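Local coordinates for protein CalS10 (Micromonospora echinospora, PDB 6UK5) that probably methylates an amino pentose during calicheamicin biosynthesis, using the S-adenosylmethionine that it binds as methyl donor, at residues A[37-48]-A[67-76]. Numbering follows the deposited sequence.
With SAM (S-adenosylmethionine), chain D.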
# COMPACT_ATOMS: atom_id res chain seq x y z
N TRP A 37 14.45 16.26 4.51
CA TRP A 37 15.50 16.39 5.51
C TRP A 37 16.53 17.42 5.08
O TRP A 37 17.14 18.08 5.93
CB TRP A 37 16.19 15.04 5.73
CG TRP A 37 15.50 14.12 6.69
CD1 TRP A 37 15.72 14.02 8.03
CD2 TRP A 37 14.51 13.12 6.38
NE1 TRP A 37 14.92 13.05 8.58
CE2 TRP A 37 14.17 12.48 7.58
CE3 TRP A 37 13.88 12.73 5.19
CZ2 TRP A 37 13.22 11.46 7.64
CZ3 TRP A 37 12.94 11.71 5.25
CH2 TRP A 37 12.62 11.09 6.47
N HIS A 38 16.74 17.56 3.77
CA HIS A 38 17.75 18.49 3.27
C HIS A 38 17.38 19.94 3.59
O HIS A 38 18.19 20.70 4.11
CB HIS A 38 17.94 18.31 1.77
CG HIS A 38 18.67 19.44 1.12
ND1 HIS A 38 20.04 19.58 1.18
CD2 HIS A 38 18.21 20.51 0.41
CE1 HIS A 38 20.39 20.68 0.53
NE2 HIS A 38 19.31 21.25 0.05
N ASP A 39 16.14 20.33 3.26
CA ASP A 39 15.72 21.70 3.54
C ASP A 39 15.72 21.98 5.03
O ASP A 39 16.08 23.08 5.47
CB ASP A 39 14.34 21.96 2.94
CG ASP A 39 14.35 21.96 1.42
OD1 ASP A 39 15.43 22.15 0.83
OD2 ASP A 39 13.27 21.76 0.82
N GLU A 40 15.32 21.00 5.84
CA GLU A 40 15.33 21.17 7.29
C GLU A 40 16.76 21.37 7.79
O GLU A 40 17.04 22.34 8.51
CB GLU A 40 14.67 19.97 7.96
CG GLU A 40 13.17 19.89 7.71
CD GLU A 40 12.56 18.60 8.22
OE1 GLU A 40 13.20 17.94 9.07
OE2 GLU A 40 11.45 18.25 7.77
N ALA A 41 17.67 20.47 7.42
CA ALA A 41 19.05 20.60 7.86
C ALA A 41 19.65 21.92 7.39
O ALA A 41 20.38 22.59 8.14
CB ALA A 41 19.88 19.43 7.34
N ALA A 42 19.35 22.32 6.15
CA ALA A 42 19.87 23.59 5.63
C ALA A 42 19.37 24.76 6.46
O ALA A 42 20.16 25.64 6.85
CB ALA A 42 19.46 23.75 4.17
N ASP A 43 18.06 24.81 6.73
CA ASP A 43 17.52 25.88 7.56
C ASP A 43 18.14 25.87 8.95
O ASP A 43 18.53 26.91 9.48
CB ASP A 43 16.00 25.75 7.66
CG ASP A 43 15.38 26.79 8.57
OD1 ASP A 43 16.02 27.83 8.82
OD2 ASP A 43 14.25 26.55 9.05
N VAL A 44 18.25 24.68 9.55
CA VAL A 44 18.88 24.57 10.86
C VAL A 44 20.31 25.09 10.81
O VAL A 44 20.76 25.80 11.71
CB VAL A 44 18.83 23.11 11.36
CG1 VAL A 44 19.69 22.93 12.60
CG2 VAL A 44 17.40 22.68 11.62
N ALA A 45 21.04 24.75 9.74
CA ALA A 45 22.42 25.20 9.61
C ALA A 45 22.51 26.71 9.53
O ALA A 45 23.38 27.33 10.15
CB ALA A 45 23.06 24.55 8.38
N ASP A 46 21.61 27.34 8.76
CA ASP A 46 21.61 28.79 8.66
C ASP A 46 21.44 29.45 10.03
O ASP A 46 22.10 30.45 10.34
CB ASP A 46 20.51 29.26 7.71
CG ASP A 46 20.80 28.91 6.27
OD1 ASP A 46 21.94 28.49 5.97
OD2 ASP A 46 19.89 29.06 5.42
N ARG A 47 20.55 28.90 10.86
CA ARG A 47 20.27 29.52 12.16
C ARG A 47 21.43 29.31 13.13
O ARG A 47 21.75 30.21 13.92
CB ARG A 47 18.99 28.94 12.75
CG ARG A 47 17.72 29.48 12.11
CD ARG A 47 16.51 28.73 12.62
NE ARG A 47 15.49 28.60 11.58
CZ ARG A 47 14.46 29.42 11.40
NH1 ARG A 47 14.28 30.46 12.21
NH2 ARG A 47 13.61 29.19 10.41
N ILE A 48 22.06 28.14 13.08
CA ILE A 48 23.26 27.93 13.89
C ILE A 48 24.30 28.99 13.55
O ILE A 48 24.97 29.53 14.44
CB ILE A 48 23.81 26.50 13.67
CG1 ILE A 48 22.82 25.47 14.22
CG2 ILE A 48 25.16 26.35 14.35
CD1 ILE A 48 23.04 24.07 13.69
N ALA A 67 19.90 11.12 8.01
CA ALA A 67 19.45 11.91 6.86
C ALA A 67 19.77 13.39 7.05
O ALA A 67 20.29 14.05 6.14
CB ALA A 67 17.95 11.70 6.65
N HIS A 68 19.45 13.94 8.23
CA HIS A 68 19.85 15.31 8.53
C HIS A 68 21.37 15.46 8.44
O HIS A 68 21.88 16.40 7.82
CB HIS A 68 19.35 15.73 9.91
CG HIS A 68 17.91 16.14 9.93
ND1 HIS A 68 16.98 15.59 10.79
CD2 HIS A 68 17.24 17.09 9.23
CE1 HIS A 68 15.81 16.15 10.60
NE2 HIS A 68 15.94 17.07 9.65
N LEU A 69 22.10 14.54 9.07
CA LEU A 69 23.55 14.65 9.11
C LEU A 69 24.16 14.70 7.72
O LEU A 69 25.19 15.36 7.52
CB LEU A 69 24.14 13.47 9.88
CG LEU A 69 24.10 13.57 11.40
CD1 LEU A 69 24.32 12.21 12.04
CD2 LEU A 69 25.14 14.56 11.87
N GLU A 70 23.55 14.02 6.75
CA GLU A 70 24.07 14.05 5.39
C GLU A 70 24.22 15.48 4.88
O GLU A 70 25.24 15.82 4.26
CB GLU A 70 23.16 13.26 4.45
CG GLU A 70 23.68 13.18 3.03
CD GLU A 70 22.99 12.10 2.21
OE1 GLU A 70 21.93 12.39 1.63
OE2 GLU A 70 23.51 10.97 2.16
N THR A 71 23.23 16.33 5.13
CA THR A 71 23.31 17.71 4.67
C THR A 71 24.12 18.58 5.63
O THR A 71 24.76 19.54 5.19
CB THR A 71 21.91 18.29 4.49
OG1 THR A 71 21.22 17.55 3.47
CG2 THR A 71 21.98 19.75 4.06
N PHE A 72 24.11 18.26 6.93
CA PHE A 72 24.94 19.02 7.86
C PHE A 72 26.42 18.90 7.50
O PHE A 72 27.19 19.86 7.67
CB PHE A 72 24.71 18.53 9.30
CG PHE A 72 23.46 19.10 9.94
CD1 PHE A 72 22.58 18.27 10.62
CD2 PHE A 72 23.18 20.45 9.88
CE1 PHE A 72 21.44 18.78 11.21
CE2 PHE A 72 22.05 20.97 10.47
CZ PHE A 72 21.18 20.13 11.14
N ALA A 73 26.84 17.72 7.02
CA ALA A 73 28.25 17.52 6.70
C ALA A 73 28.71 18.45 5.58
O ALA A 73 29.86 18.90 5.59
CB ALA A 73 28.50 16.06 6.30
N THR A 74 27.84 18.75 4.62
CA THR A 74 28.16 19.70 3.57
C THR A 74 28.27 21.13 4.08
O THR A 74 28.74 22.00 3.34
CB THR A 74 27.10 19.66 2.46
OG1 THR A 74 25.96 20.42 2.86
CG2 THR A 74 26.68 18.22 2.16
N ARG A 75 27.86 21.39 5.32
CA ARG A 75 27.77 22.73 5.86
C ARG A 75 28.70 22.98 7.05
O ARG A 75 29.02 24.14 7.33
CB ARG A 75 26.32 23.03 6.28
CG ARG A 75 25.32 22.92 5.13
CD ARG A 75 25.45 24.07 4.13
NE ARG A 75 25.38 25.37 4.79
CZ ARG A 75 24.24 26.01 5.05
NH1 ARG A 75 23.07 25.48 4.71
NH2 ARG A 75 24.27 27.19 5.65
N PHE A 76 29.13 21.93 7.75
CA PHE A 76 30.03 22.06 8.90
C PHE A 76 31.24 21.16 8.71
O PHE A 76 31.10 20.01 8.27
CB PHE A 76 29.30 21.70 10.20
CG PHE A 76 28.13 22.59 10.52
CD1 PHE A 76 26.83 22.16 10.29
CD2 PHE A 76 28.33 23.86 11.03
CE1 PHE A 76 25.76 22.99 10.58
CE2 PHE A 76 27.27 24.69 11.31
CZ PHE A 76 25.98 24.25 11.09
N SAM D . 17.01 12.80 13.31
CA SAM D . 16.25 11.64 12.96
C SAM D . 15.53 11.80 11.58
O SAM D . 14.91 12.87 11.36
OXT SAM D . 15.62 10.84 10.80
CB SAM D . 15.23 11.33 14.05
CG SAM D . 14.82 9.87 13.92
SD SAM D . 13.26 9.73 14.81
CE SAM D . 12.59 8.25 14.06
C5' SAM D . 13.66 9.12 16.49
C4' SAM D . 15.02 8.45 16.73
O4' SAM D . 15.37 8.61 18.11
C3' SAM D . 15.05 6.95 16.43
O3' SAM D . 15.85 6.67 15.29
C2' SAM D . 15.67 6.31 17.69
O2' SAM D . 16.73 5.42 17.37
C1' SAM D . 16.19 7.52 18.48
N9 SAM D . 16.12 7.37 19.93
C8 SAM D . 15.01 7.14 20.70
N7 SAM D . 15.24 7.14 21.99
C5 SAM D . 16.60 7.39 22.08
C6 SAM D . 17.46 7.53 23.18
N6 SAM D . 17.08 7.38 24.45
N1 SAM D . 18.76 7.82 22.92
C2 SAM D . 19.15 7.94 21.65
N3 SAM D . 18.43 7.81 20.54
C4 SAM D . 17.16 7.54 20.82
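A41 and H68, with CA atoms 5.4 Å apart, mark the close passage of helices 37-48 and 67-73, whose axes approach to 8.2 Å and cross at -52°. A41 CB lies over the centre of the F72 ring, 8° off the normal, a CH-pi contact, while V44 CG1 meets that ring's edge. At the cofactor end, W37 turns its CD1 edge onto the H68 face in a T-shaped pair, planes at 66°, and A67 CB makes a CH-pi contact over one face of its five-membered ring. W37 NE1 donates to SAM O, a carboxylate oxygen, at 2.8 Å. H68 NE2 donates, nearly in its ring plane, to the anti side of E40 OE1 at 2.9 Å, tilted out of the carboxylate plane; K35 forms a salt bridge with E40 OE2. Replacing H68 by an alanine would probably leave E40 OE1 without this donor and the W37 edge without the ring it packs on. At the far end, R75 bends at chi2 and chi3, laying its guanidinium against A45 CB; its NH2 donates almost straight to D46 OD1 at 2.7 Å, a salt bridge. Polar chemistry thus flanks an apolar centre, and E40, bonded to H68 packed on W37, is consistent with second-shell positioning of the cofactor-binding indole.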